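Local coordinates for protein LbaCas13a H328A (C2c2) (Lachnospiraceae bacterium NK4A179, PDB 5WLH) that binds and probably processes pre-crRNA, and acts as a CRISPR RNA-guided ribonuclease that cleaves RNA with a preference for adenosine, at residues A[413-418]-A[430-435]; A[307-312]-A[403-408]. All coordinates share one frame; numbering follows the deposited sequence.

Contact 1 (A[413-418]-A[430-435]). With nucleotides of chain B.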
ATOM      1  N   GLU A 413      24.554 -10.136   4.537  1.00 20.41           N
ATOM      2  CA  GLU A 413      24.762  -8.800   3.986  1.00 23.25           C
ATOM      3  C   GLU A 413      23.495  -7.962   4.072  1.00 24.81           C
ATOM      4  O   GLU A 413      23.565  -6.765   4.351  1.00 21.37           O
ATOM      5  CB  GLU A 413      25.254  -8.863   2.538  1.00 26.17           C
ATOM      6  CG  GLU A 413      25.502  -7.467   1.950  1.00 32.58           C
ATOM      7  CD  GLU A 413      26.392  -7.478   0.709  1.00 44.31           C
ATOM      8  OE1 GLU A 413      26.452  -6.447   0.009  1.00 49.08           O
ATOM      9  OE2 GLU A 413      27.040  -8.507   0.443  1.00 51.05           O
ATOM     10  N   LYS A 414      22.325  -8.580   3.844  1.00 23.94           N
ATOM     11  CA  LYS A 414      21.067  -7.853   3.994  1.00 22.77           C
ATOM     12  C   LYS A 414      20.926  -7.248   5.380  1.00 25.95           C
ATOM     13  O   LYS A 414      20.350  -6.166   5.522  1.00 25.21           O
ATOM     14  CB  LYS A 414      19.868  -8.771   3.737  1.00 23.81           C
ATOM     15  CG  LYS A 414      19.551  -9.017   2.268  1.00 24.80           C
ATOM     16  CD  LYS A 414      18.177  -9.685   2.127  1.00 19.60           C
ATOM     17  CE  LYS A 414      18.250 -11.166   2.561  1.00 21.58           C
ATOM     18  NZ  LYS A 414      16.929 -11.830   2.404  1.00 22.11           N
ATOM     19  N   ILE A 415      21.440  -7.925   6.402  1.00 20.97           N
ATOM     20  CA  ILE A 415      21.316  -7.424   7.768  1.00 23.68           C
ATOM     21  C   ILE A 415      22.272  -6.261   8.021  1.00 28.65           C
ATOM     22  O   ILE A 415      21.868  -5.225   8.565  1.00 27.11           O
ATOM     23  CB  ILE A 415      21.538  -8.566   8.770  1.00 25.55           C
ATOM     24  CG1 ILE A 415      20.347  -9.534   8.747  1.00 30.24           C
ATOM     25  CG2 ILE A 415      21.760  -8.003  10.175  1.00 23.92           C
ATOM     26  CD1 ILE A 415      20.667 -10.886   9.350  1.00 34.64           C
ATOM     27  N   TYR A 416      23.555  -6.397   7.653  1.00 26.18           N
ATOM     28  CA  TYR A 416      24.488  -5.338   8.048  1.00 25.69           C
ATOM     29  C   TYR A 416      24.586  -4.212   7.033  1.00 26.68           C
ATOM     30  O   TYR A 416      24.887  -3.080   7.424  1.00 26.18           O
ATOM     31  CB  TYR A 416      25.893  -5.891   8.353  1.00 24.01           C
ATOM     32  CG  TYR A 416      26.710  -6.332   7.167  1.00 24.45           C
ATOM     33  CD1 TYR A 416      27.311  -5.403   6.329  1.00 29.65           C
ATOM     34  CD2 TYR A 416      26.905  -7.679   6.905  1.00 24.83           C
ATOM     35  CE1 TYR A 416      28.044  -5.801   5.240  1.00 27.85           C
ATOM     36  CE2 TYR A 416      27.654  -8.088   5.815  1.00 24.23           C
ATOM     37  CZ  TYR A 416      28.219  -7.138   4.990  1.00 25.48           C
ATOM     38  OH  TYR A 416      28.959  -7.528   3.898  1.00 33.90           O
ATOM     39  N   ALA A 417      24.351  -4.470   5.741  1.00 26.81           N
ATOM     40  CA  ALA A 417      24.270  -3.346   4.809  1.00 32.31           C
ATOM     41  C   ALA A 417      23.128  -2.419   5.194  1.00 41.06           C
ATOM     42  O   ALA A 417      23.217  -1.205   5.003  1.00 40.10           O
ATOM     43  CB  ALA A 417      24.085  -3.839   3.370  1.00 29.47           C
ATOM     44  N   ASN A 418      22.053  -2.994   5.744  1.00 51.32           N
ATOM     45  CA  ASN A 418      20.896  -2.256   6.235  1.00 58.21           C
ATOM     46  C   ASN A 418      21.226  -1.350   7.413  1.00 54.64           C
ATOM     47  O   ASN A 418      20.501  -0.375   7.645  1.00 58.60           O
ATOM     48  CB  ASN A 418      19.823  -3.259   6.667  1.00 66.81           C
ATOM     49  CG  ASN A 418      18.412  -2.744   6.482  1.00 71.31           C
ATOM     50  OD1 ASN A 418      17.475  -3.530   6.297  1.00 68.38           O
ATOM     51  ND2 ASN A 418      18.245  -1.425   6.545  1.00 73.20           N
ATOM     52  N   GLY A 430      23.980 -16.130  17.150  1.00 24.65           N
ATOM     53  CA  GLY A 430      22.689 -16.805  17.116  1.00 24.35           C
ATOM     54  C   GLY A 430      21.561 -15.925  16.614  1.00 27.05           C
ATOM     55  O   GLY A 430      20.553 -16.429  16.106  1.00 27.43           O
ATOM     56  N   TYR A 431      21.685 -14.608  16.780  1.00 25.76           N
ATOM     57  CA  TYR A 431      20.745 -13.719  16.103  1.00 27.49           C
ATOM     58  C   TYR A 431      20.852 -13.900  14.596  1.00 22.36           C
ATOM     59  O   TYR A 431      19.842 -14.025  13.894  1.00 25.06           O
ATOM     60  CB  TYR A 431      21.020 -12.262  16.474  1.00 26.07           C
ATOM     61  CG  TYR A 431      20.270 -11.287  15.596  1.00 22.11           C
ATOM     62  CD1 TYR A 431      18.972 -10.915  15.900  1.00 23.81           C
ATOM     63  CD2 TYR A 431      20.860 -10.751  14.452  1.00 23.87           C
ATOM     64  CE1 TYR A 431      18.270 -10.015  15.089  1.00 24.76           C
ATOM     65  CE2 TYR A 431      20.173  -9.866  13.637  1.00 25.75           C
ATOM     66  CZ  TYR A 431      18.885  -9.502  13.968  1.00 25.42           C
ATOM     67  OH  TYR A 431      18.222  -8.615  13.167  1.00 26.00           O
ATOM     68  N   LEU A 432      22.082 -13.900  14.084  1.00 20.90           N
ATOM     69  CA  LEU A 432      22.301 -13.989  12.648  1.00 23.77           C
ATOM     70  C   LEU A 432      21.928 -15.359  12.106  1.00 24.73           C
ATOM     71  O   LEU A 432      21.308 -15.465  11.038  1.00 22.68           O
ATOM     72  CB  LEU A 432      23.757 -13.683  12.330  1.00 25.86           C
ATOM     73  CG  LEU A 432      24.170 -12.272  12.721  1.00 28.80           C
ATOM     74  CD1 LEU A 432      25.650 -12.123  12.525  1.00 30.37           C
ATOM     75  CD2 LEU A 432      23.402 -11.247  11.883  1.00 26.60           C
ATOM     76  N   SER A 433      22.336 -16.428  12.793  1.00 23.36           N
ATOM     77  CA  SER A 433      22.029 -17.750  12.270  1.00 20.68           C
ATOM     78  C   SER A 433      20.526 -17.945  12.154  1.00 23.54           C
ATOM     79  O   SER A 433      20.048 -18.514  11.167  1.00 24.73           O
ATOM     80  CB  SER A 433      22.666 -18.849  13.134  1.00 20.78           C
ATOM     81  OG  SER A 433      22.133 -18.893  14.432  1.00 26.13           O
ATOM     82  N   GLU A 434      19.759 -17.448  13.130  1.00 22.14           N
ATOM     83  CA  GLU A 434      18.320 -17.663  13.079  1.00 22.98           C
ATOM     84  C   GLU A 434      17.639 -16.695  12.117  1.00 22.16           C
ATOM     85  O   GLU A 434      16.662 -17.075  11.466  1.00 23.05           O
ATOM     86  CB  GLU A 434      17.742 -17.585  14.485  1.00 24.92           C
ATOM     87  CG  GLU A 434      18.354 -18.672  15.397  1.00 28.44           C
ATOM     88  CD  GLU A 434      18.665 -19.952  14.632  1.00 31.79           C
ATOM     89  OE1 GLU A 434      19.846 -20.373  14.617  1.00 28.34           O
ATOM     90  OE2 GLU A 434      17.730 -20.535  14.025  1.00 29.88           O
ATOM     91  N   LYS A 435      18.154 -15.471  11.967  1.00 21.14           N
ATOM     92  CA  LYS A 435      17.638 -14.623  10.896  1.00 20.57           C
ATOM     93  C   LYS A 435      17.860 -15.274   9.540  1.00 22.88           C
ATOM     94  O   LYS A 435      16.967 -15.266   8.687  1.00 22.81           O
ATOM     95  CB  LYS A 435      18.308 -13.256  10.915  1.00 20.34           C
ATOM     96  CG  LYS A 435      17.725 -12.297  11.920  1.00 25.58           C
ATOM     97  CD  LYS A 435      16.275 -11.986  11.579  1.00 25.95           C
ATOM     98  CE  LYS A 435      15.710 -11.019  12.604  1.00 24.96           C
ATOM     99  NZ  LYS A 435      14.236 -10.882  12.495  1.00 27.97           N
TER
ATOM    100  P     G B  19      36.612  -7.373  -4.958  1.00 39.19           P
ATOM    101  OP1   G B  19      37.436  -6.838  -6.051  1.00 40.50           O
ATOM    102  OP2   G B  19      36.482  -6.669  -3.667  1.00 35.60           O
ATOM    103  O5'   G B  19      35.151  -7.472  -5.590  1.00 34.75           O
ATOM    104  C5'   G B  19      34.934  -8.079  -6.849  1.00 29.07           C
ATOM    105  C4'   G B  19      33.459  -8.301  -7.052  1.00 27.44           C
ATOM    106  O4'   G B  19      32.961  -9.078  -5.939  1.00 27.62           O
ATOM    107  C3'   G B  19      32.611  -7.040  -7.044  1.00 24.83           C
ATOM    108  O3'   G B  19      32.523  -6.471  -8.336  1.00 27.77           O
ATOM    109  C2'   G B  19      31.262  -7.545  -6.550  1.00 24.99           C
ATOM    110  O2'   G B  19      30.590  -8.177  -7.622  1.00 27.12           O
ATOM    111  C1'   G B  19      31.687  -8.623  -5.560  1.00 26.46           C
ATOM    112  N9    G B  19      31.772  -8.145  -4.170  1.00 29.23           N
ATOM    113  C8    G B  19      32.902  -7.925  -3.412  1.00 27.62           C
ATOM    114  N7    G B  19      32.632  -7.561  -2.194  1.00 28.78           N
ATOM    115  C5    G B  19      31.240  -7.543  -2.146  1.00 30.54           C
ATOM    116  C6    G B  19      30.344  -7.224  -1.089  1.00 29.00           C
ATOM    117  O6    G B  19      30.630  -6.871   0.060  1.00 29.27           O
ATOM    118  N1    G B  19      29.004  -7.349  -1.486  1.00 28.71           N
ATOM    119  C2    G B  19      28.588  -7.735  -2.738  1.00 30.53           C
ATOM    120  N2    G B  19      27.262  -7.811  -2.963  1.00 33.93           N
ATOM    121  N3    G B  19      29.414  -8.034  -3.721  1.00 25.55           N
ATOM    122  C4    G B  19      30.704  -7.915  -3.357  1.00 28.45           C
ATOM    123  P     C B  10      15.300 -10.971  -0.708  1.00 19.88           P
ATOM    124  OP1   C B  10      15.645 -12.271  -0.051  1.00 20.25           O
ATOM    125  OP2   C B  10      16.274  -9.853  -0.900  1.00 20.06           O
ATOM    126  O5'   C B  10      14.834 -11.260  -2.203  1.00 16.99           O
ATOM    127  C5'   C B  10      13.774 -12.154  -2.502  1.00 20.97           C
ATOM    128  C4'   C B  10      13.224 -11.875  -3.879  1.00 21.13           C
ATOM    129  O4'   C B  10      12.768 -10.501  -3.938  1.00 20.62           O
ATOM    130  C3'   C B  10      14.218 -11.975  -5.030  1.00 19.29           C
ATOM    131  O3'   C B  10      14.383 -13.310  -5.467  1.00 20.09           O
ATOM    132  C2'   C B  10      13.592 -11.060  -6.080  1.00 18.92           C
ATOM    133  O2'   C B  10      12.469 -11.697  -6.682  1.00 19.74           O
ATOM    134  C1'   C B  10      13.049  -9.947  -5.198  1.00 18.84           C
ATOM    135  N1    C B  10      14.013  -8.838  -5.025  1.00 18.61           N
ATOM    136  C2    C B  10      14.107  -7.916  -6.070  1.00 20.27           C
ATOM    137  O2    C B  10      13.399  -8.074  -7.093  1.00 21.30           O
ATOM    138  N3    C B  10      14.954  -6.878  -5.937  1.00 20.87           N
ATOM    139  C4    C B  10      15.689  -6.760  -4.827  1.00 19.91           C
ATOM    140  N4    C B  10      16.515  -5.715  -4.735  1.00 16.80           N
ATOM    141  C5    C B  10      15.615  -7.693  -3.742  1.00 21.54           C
ATOM    142  C6    C B  10      14.774  -8.719  -3.881  1.00 19.78           C
ATOM    143  P     A B   8      14.872  -0.011   4.498  1.00 25.36           P
ATOM    144  OP1   A B   8      15.753   0.834   5.393  1.00 24.92           O
ATOM    145  OP2   A B   8      14.832   0.196   3.038  1.00 26.01           O
ATOM    146  O5'   A B   8      15.289  -1.503   4.850  1.00 21.36           O
ATOM    147  C5'   A B   8      15.332  -2.514   3.870  1.00 23.81           C
ATOM    148  C4'   A B   8      14.062  -3.321   3.911  1.00 22.62           C
ATOM    149  O4'   A B   8      12.960  -2.513   3.432  1.00 22.39           O
ATOM    150  C3'   A B   8      14.062  -4.550   3.022  1.00 20.83           C
ATOM    151  O3'   A B   8      14.627  -5.654   3.697  1.00 21.36           O
ATOM    152  C2'   A B   8      12.593  -4.744   2.686  1.00 15.53           C
ATOM    153  O2'   A B   8      11.917  -5.369   3.770  1.00 17.94           O
ATOM    154  C1'   A B   8      12.117  -3.297   2.593  1.00 18.98           C
ATOM    155  N9    A B   8      12.227  -2.778   1.217  1.00 20.96           N
ATOM    156  C8    A B   8      13.062  -1.793   0.738  1.00 20.20           C
ATOM    157  N7    A B   8      12.897  -1.538  -0.541  1.00 20.24           N
ATOM    158  C5    A B   8      11.866  -2.404  -0.922  1.00 17.73           C
ATOM    159  C6    A B   8      11.237  -2.644  -2.158  1.00 18.06           C
ATOM    160  N6    A B   8      11.532  -1.964  -3.256  1.00 20.03           N
ATOM    161  N1    A B   8      10.252  -3.578  -2.206  1.00 18.29           N
ATOM    162  C2    A B   8       9.958  -4.251  -1.081  1.00 18.55           C
ATOM    163  N3    A B   8      10.491  -4.101   0.135  1.00 18.89           N
ATOM    164  C4    A B   8      11.453  -3.174   0.141  1.00 15.55           C
TER
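The delta methyl CD1 of Ile415 enters between Leu432 and Lys435, meeting Leu432 CD2 at 3.7 Å. The same methyl lies 3.7 Å from Lys435 CB, so one branch of isoleucine touches two successive turns of the partner helix. Its other branch is less snug: Ile415 CG2 comes to the rim of the Tyr431 ring, near the ring plane, 4.2 Å from CE2. Lys435 offers only the root of its chain to the isoleucine. Lys435 CG lies 3.6 Å above the plane of the Tyr431 ring, toward its rim; beyond it a bend at chi2 (-63°) turns the chain aside, and NZ forms a salt bridge with an RNA phosphate. Helices 398-417 and 429-458 are consecutive, joined by an 11-residue link into a helix-loop-helix unit in a helical part of the protein that contacts the bound pre-crRNA. The axes of segments 413-417 and 430-435 come within 11.2 Å, with directions 127° apart, and a mere 141 Å² is buried, mostly on Ile415. Phe310 of helix 292-311 and Phe341 back Leu432 from beyond the pair. Away from this small apolar patch, helix 398-417 gives itself to the RNA. Glu413 reaches out on an extended chain and receives the N1 hydrogen of guanine G19 of chain B in both carboxylate oxygens: OE2 stands 3.0 Å from N1, while OE1, at 3.1 Å, takes the straighter bond (159° at the hydrogen). G19 N2 adds a weak bond to OE1, so the carboxylate faces two Watson-Crick-edge donors, consistent with recognition of a guanine. Lys414 bends at chi3 and places NZ 2.8 Å from OP1 of C10 of chain B, the ammonium being shared with Asp439 through a salt bridge.

Contact 2 (A[307-312]-A[403-408]). With nucleotides of chain B.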
ATOM      1  N   VAL A 307      24.088 -24.158  10.262  1.00 25.64           N
ATOM      2  CA  VAL A 307      24.944 -24.402  11.419  1.00 26.84           C
ATOM      3  C   VAL A 307      26.411 -24.356  11.004  1.00 27.15           C
ATOM      4  O   VAL A 307      27.247 -23.730  11.676  1.00 30.33           O
ATOM      5  CB  VAL A 307      24.576 -25.740  12.084  1.00 29.44           C
ATOM      6  CG1 VAL A 307      25.656 -26.131  13.120  1.00 30.19           C
ATOM      7  CG2 VAL A 307      23.182 -25.650  12.732  1.00 31.69           C
ATOM      8  N   LEU A 308      26.746 -25.007   9.884  1.00 25.54           N
ATOM      9  CA  LEU A 308      28.116 -24.978   9.378  1.00 28.42           C
ATOM     10  C   LEU A 308      28.591 -23.552   9.138  1.00 32.02           C
ATOM     11  O   LEU A 308      29.716 -23.186   9.505  1.00 30.06           O
ATOM     12  CB  LEU A 308      28.223 -25.784   8.087  1.00 26.55           C
ATOM     13  CG  LEU A 308      29.492 -25.515   7.283  1.00 28.84           C
ATOM     14  CD1 LEU A 308      30.704 -26.097   8.008  1.00 28.23           C
ATOM     15  CD2 LEU A 308      29.386 -26.067   5.860  1.00 27.84           C
ATOM     16  N   TYR A 309      27.749 -22.738   8.506  1.00 26.33           N
ATOM     17  CA  TYR A 309      28.166 -21.400   8.116  1.00 26.27           C
ATOM     18  C   TYR A 309      28.573 -20.572   9.322  1.00 25.07           C
ATOM     19  O   TYR A 309      29.609 -19.890   9.302  1.00 31.04           O
ATOM     20  CB  TYR A 309      27.034 -20.713   7.352  1.00 23.17           C
ATOM     21  CG  TYR A 309      27.449 -19.463   6.615  1.00 23.28           C
ATOM     22  CD1 TYR A 309      27.511 -18.232   7.264  1.00 23.86           C
ATOM     23  CD2 TYR A 309      27.762 -19.512   5.266  1.00 25.99           C
ATOM     24  CE1 TYR A 309      27.864 -17.084   6.573  1.00 21.58           C
ATOM     25  CE2 TYR A 309      28.129 -18.370   4.569  1.00 21.92           C
ATOM     26  CZ  TYR A 309      28.190 -17.166   5.237  1.00 19.21           C
ATOM     27  OH  TYR A 309      28.541 -16.047   4.530  1.00 23.72           O
ATOM     28  N   PHE A 310      27.783 -20.625  10.386  1.00 22.22           N
ATOM     29  CA  PHE A 310      27.978 -19.729  11.511  1.00 24.84           C
ATOM     30  C   PHE A 310      28.759 -20.353  12.657  1.00 26.37           C
ATOM     31  O   PHE A 310      29.321 -19.613  13.469  1.00 29.00           O
ATOM     32  CB  PHE A 310      26.627 -19.250  12.053  1.00 26.03           C
ATOM     33  CG  PHE A 310      25.929 -18.310  11.130  1.00 28.39           C
ATOM     34  CD1 PHE A 310      26.327 -16.980  11.050  1.00 29.08           C
ATOM     35  CD2 PHE A 310      24.904 -18.755  10.306  1.00 24.03           C
ATOM     36  CE1 PHE A 310      25.695 -16.098  10.176  1.00 25.98           C
ATOM     37  CE2 PHE A 310      24.276 -17.876   9.428  1.00 22.77           C
ATOM     38  CZ  PHE A 310      24.669 -16.544   9.374  1.00 25.30           C
ATOM     39  N   TYR A 311      28.791 -21.675  12.755  1.00 26.01           N
ATOM     40  CA  TYR A 311      29.402 -22.321  13.908  1.00 27.99           C
ATOM     41  C   TYR A 311      30.539 -23.251  13.533  1.00 32.10           C
ATOM     42  O   TYR A 311      31.202 -23.777  14.431  1.00 38.43           O
ATOM     43  CB  TYR A 311      28.346 -23.076  14.729  1.00 27.64           C
ATOM     44  CG  TYR A 311      27.241 -22.151  15.184  1.00 33.71           C
ATOM     45  CD1 TYR A 311      27.393 -21.354  16.312  1.00 32.49           C
ATOM     46  CD2 TYR A 311      26.059 -22.039  14.452  1.00 30.23           C
ATOM     47  CE1 TYR A 311      26.375 -20.474  16.710  1.00 35.96           C
ATOM     48  CE2 TYR A 311      25.046 -21.188  14.845  1.00 31.47           C
ATOM     49  CZ  TYR A 311      25.210 -20.399  15.967  1.00 37.09           C
ATOM     50  OH  TYR A 311      24.188 -19.551  16.337  1.00 37.51           O
ATOM     51  N   GLY A 312      30.802 -23.442  12.252  1.00 30.41           N
ATOM     52  CA  GLY A 312      31.960 -24.193  11.828  1.00 33.54           C
ATOM     53  C   GLY A 312      31.704 -25.688  11.803  1.00 29.19           C
ATOM     54  O   GLY A 312      30.771 -26.208  12.413  1.00 30.53           O
ATOM     55  N   PHE A 403      24.244 -22.977  -3.702  1.00 23.07           N
ATOM     56  CA  PHE A 403      23.130 -22.036  -3.787  1.00 22.40           C
ATOM     57  C   PHE A 403      22.756 -21.540  -2.401  1.00 20.12           C
ATOM     58  O   PHE A 403      22.564 -20.342  -2.183  1.00 22.95           O
ATOM     59  CB  PHE A 403      21.916 -22.680  -4.459  1.00 21.83           C
ATOM     60  CG  PHE A 403      20.763 -21.730  -4.618  1.00 22.95           C
ATOM     61  CD1 PHE A 403      20.737 -20.842  -5.681  1.00 22.83           C
ATOM     62  CD2 PHE A 403      19.740 -21.684  -3.674  1.00 25.02           C
ATOM     63  CE1 PHE A 403      19.695 -19.933  -5.814  1.00 24.04           C
ATOM     64  CE2 PHE A 403      18.689 -20.781  -3.804  1.00 23.97           C
ATOM     65  CZ  PHE A 403      18.664 -19.913  -4.882  1.00 21.21           C
ATOM     66  N   PHE A 404      22.646 -22.459  -1.451  1.00 19.98           N
ATOM     67  CA  PHE A 404      22.251 -22.085  -0.108  1.00 19.47           C
ATOM     68  C   PHE A 404      23.344 -21.270   0.579  1.00 22.11           C
ATOM     69  O   PHE A 404      23.050 -20.283   1.257  1.00 22.50           O
ATOM     70  CB  PHE A 404      21.901 -23.345   0.690  1.00 18.20           C
ATOM     71  CG  PHE A 404      20.495 -23.832   0.454  1.00 21.58           C
ATOM     72  CD1 PHE A 404      19.417 -22.952   0.545  1.00 23.26           C
ATOM     73  CD2 PHE A 404      20.250 -25.154   0.103  1.00 22.78           C
ATOM     74  CE1 PHE A 404      18.116 -23.398   0.307  1.00 23.16           C
ATOM     75  CE2 PHE A 404      18.949 -25.608  -0.113  1.00 24.32           C
ATOM     76  CZ  PHE A 404      17.884 -24.726  -0.023  1.00 24.89           C
ATOM     77  N   ILE A 405      24.611 -21.653   0.411  1.00 23.58           N
ATOM     78  CA  ILE A 405      25.678 -20.866   1.031  1.00 23.51           C
ATOM     79  C   ILE A 405      25.681 -19.441   0.481  1.00 21.68           C
ATOM     80  O   ILE A 405      25.891 -18.472   1.225  1.00 24.51           O
ATOM     81  CB  ILE A 405      27.036 -21.558   0.837  1.00 23.13           C
ATOM     82  CG1 ILE A 405      27.091 -22.813   1.711  1.00 25.74           C
ATOM     83  CG2 ILE A 405      28.193 -20.614   1.228  1.00 24.13           C
ATOM     84  CD1 ILE A 405      28.153 -23.777   1.318  1.00 26.74           C
ATOM     85  N   HIS A 406      25.408 -19.288  -0.815  1.00 21.00           N
ATOM     86  CA  HIS A 406      25.286 -17.951  -1.395  1.00 23.22           C
ATOM     87  C   HIS A 406      24.087 -17.198  -0.830  1.00 26.25           C
ATOM     88  O   HIS A 406      24.175 -15.985  -0.596  1.00 23.40           O
ATOM     89  CB  HIS A 406      25.190 -18.037  -2.913  1.00 23.48           C
ATOM     90  CG  HIS A 406      26.524 -18.146  -3.587  1.00 27.34           C
ATOM     91  ND1 HIS A 406      26.801 -19.102  -4.541  1.00 30.80           N
ATOM     92  CD2 HIS A 406      27.660 -17.424  -3.436  1.00 30.67           C
ATOM     93  CE1 HIS A 406      28.051 -18.961  -4.950  1.00 36.90           C
ATOM     94  NE2 HIS A 406      28.592 -17.946  -4.299  1.00 32.98           N
ATOM     95  N   ARG A 407      22.944 -17.885  -0.644  1.00 22.88           N
ATOM     96  CA  ARG A 407      21.807 -17.260   0.035  1.00 20.86           C
ATOM     97  C   ARG A 407      22.184 -16.816   1.441  1.00 22.38           C
ATOM     98  O   ARG A 407      21.799 -15.726   1.880  1.00 22.05           O
ATOM     99  CB  ARG A 407      20.608 -18.221   0.125  1.00 23.31           C
ATOM    100  CG  ARG A 407      19.939 -18.583  -1.186  1.00 23.18           C
ATOM    101  CD  ARG A 407      19.446 -17.356  -1.946  1.00 26.50           C
ATOM    102  NE  ARG A 407      18.541 -16.522  -1.157  1.00 23.75           N
ATOM    103  CZ  ARG A 407      18.167 -15.310  -1.541  1.00 24.20           C
ATOM    104  NH1 ARG A 407      18.619 -14.828  -2.699  1.00 23.52           N
ATOM    105  NH2 ARG A 407      17.340 -14.596  -0.791  1.00 25.51           N
ATOM    106  N   ILE A 408      22.891 -17.676   2.183  1.00 19.61           N
ATOM    107  CA  ILE A 408      23.264 -17.344   3.556  1.00 19.58           C
ATOM    108  C   ILE A 408      24.139 -16.101   3.571  1.00 21.28           C
ATOM    109  O   ILE A 408      23.925 -15.174   4.361  1.00 21.25           O
ATOM    110  CB  ILE A 408      23.990 -18.527   4.224  1.00 21.59           C
ATOM    111  CG1 ILE A 408      23.047 -19.713   4.396  1.00 22.98           C
ATOM    112  CG2 ILE A 408      24.482 -18.103   5.601  1.00 21.97           C
ATOM    113  CD1 ILE A 408      23.767 -21.015   4.816  1.00 24.94           C
TER
ATOM    114  P     G B  15      32.864 -11.561 -12.320  1.00 31.83           P
ATOM    115  OP1   G B  15      34.176 -11.122 -12.884  1.00 33.84           O
ATOM    116  OP2   G B  15      32.065 -12.595 -13.036  1.00 29.57           O
ATOM    117  O5'   G B  15      33.051 -12.025 -10.822  1.00 28.67           O
ATOM    118  C5'   G B  15      33.801 -11.227  -9.925  1.00 30.70           C
ATOM    119  C4'   G B  15      33.518 -11.592  -8.497  1.00 33.29           C
ATOM    120  O4'   G B  15      32.118 -11.373  -8.195  1.00 31.02           O
ATOM    121  C3'   G B  15      33.762 -13.042  -8.115  1.00 35.20           C
ATOM    122  O3'   G B  15      35.137 -13.276  -7.854  1.00 39.62           O
ATOM    123  C2'   G B  15      32.879 -13.204  -6.887  1.00 34.33           C
ATOM    124  O2'   G B  15      33.510 -12.626  -5.753  1.00 32.26           O
ATOM    125  C1'   G B  15      31.677 -12.330  -7.259  1.00 28.37           C
ATOM    126  N9    G B  15      30.595 -13.125  -7.864  1.00 29.48           N
ATOM    127  C8    G B  15      30.485 -13.492  -9.185  1.00 32.43           C
ATOM    128  N7    G B  15      29.429 -14.224  -9.431  1.00 30.85           N
ATOM    129  C5    G B  15      28.812 -14.347  -8.195  1.00 30.41           C
ATOM    130  C6    G B  15      27.626 -15.032  -7.845  1.00 29.89           C
ATOM    131  O6    G B  15      26.883 -15.671  -8.598  1.00 32.10           O
ATOM    132  N1    G B  15      27.352 -14.925  -6.488  1.00 28.69           N
ATOM    133  C2    G B  15      28.117 -14.225  -5.587  1.00 29.51           C
ATOM    134  N2    G B  15      27.687 -14.224  -4.318  1.00 29.55           N
ATOM    135  N3    G B  15      29.231 -13.578  -5.902  1.00 26.44           N
ATOM    136  C4    G B  15      29.520 -13.683  -7.213  1.00 28.37           C
TER
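Ile408 N bonds to Phe404 O at 2.8 Å, closing the helical turn that presents Ile408 to Tyr309. The branch used is CG2, which lies anti to the backbone N because CG1 stands beside that nitrogen (chi1 -66°). This methyl sits almost exactly over the middle of the Tyr309 ring, 3.4 Å from its centroid and 10° off the ring normal, a close CH-pi contact. The same CG2 also approaches Phe310 CE2 at 3.8 Å and so sits in the corner formed by the Tyr309 and Phe310 side chains. One turn back, Ile405 CG2 meets the edge of Tyr309 at CE2, 4.0 Å away. The phenol oxygen of Tyr309, buried, is satisfied by a hydrogen bond with Asn375. Replacing Tyr309 by an alanine would probably leave Ile408 CG2 without the ring face it rests on and Asn375 without its phenol partner. On the RNA side of helix 403-408, the His406 ring lays a face against guanine G15 of chain B, its CD2 3.3 Å from N2. The axes of segments 307-311 (helix 292-311) and 403-408 (helix 398-417) cross at -45°, 10.9 Å apart, flanked by helix 357-388 around Tyr309 and helix 429-458 beside Phe310.

Helix 398-417 serves both contacts, whose centres lie 12 Å apart: contact 2 packs its earlier turns on helix 292-311, contact 1 its last turns on helix 429-458. Ile408 and Ile415, seven residues apart, carry the two apolar patches. The same spacing separates His406 from Glu413, which meet G15 and G19 of the bound RNA, and Arg407 from Lys414, whose NH2 and NZ stand 4.2 Å apart, both engaged with RNA phosphates. The outer helices also join directly: Ser433 OG and Tyr311 OH, 2.9 Å apart, probably share a hydrogen bond, and Ser433 CB packs 3.6 Å from Phe310 CD2. Helices 292-311, 398-417 and 429-458 thus pack against one another, and the latter two also contact the RNA directly.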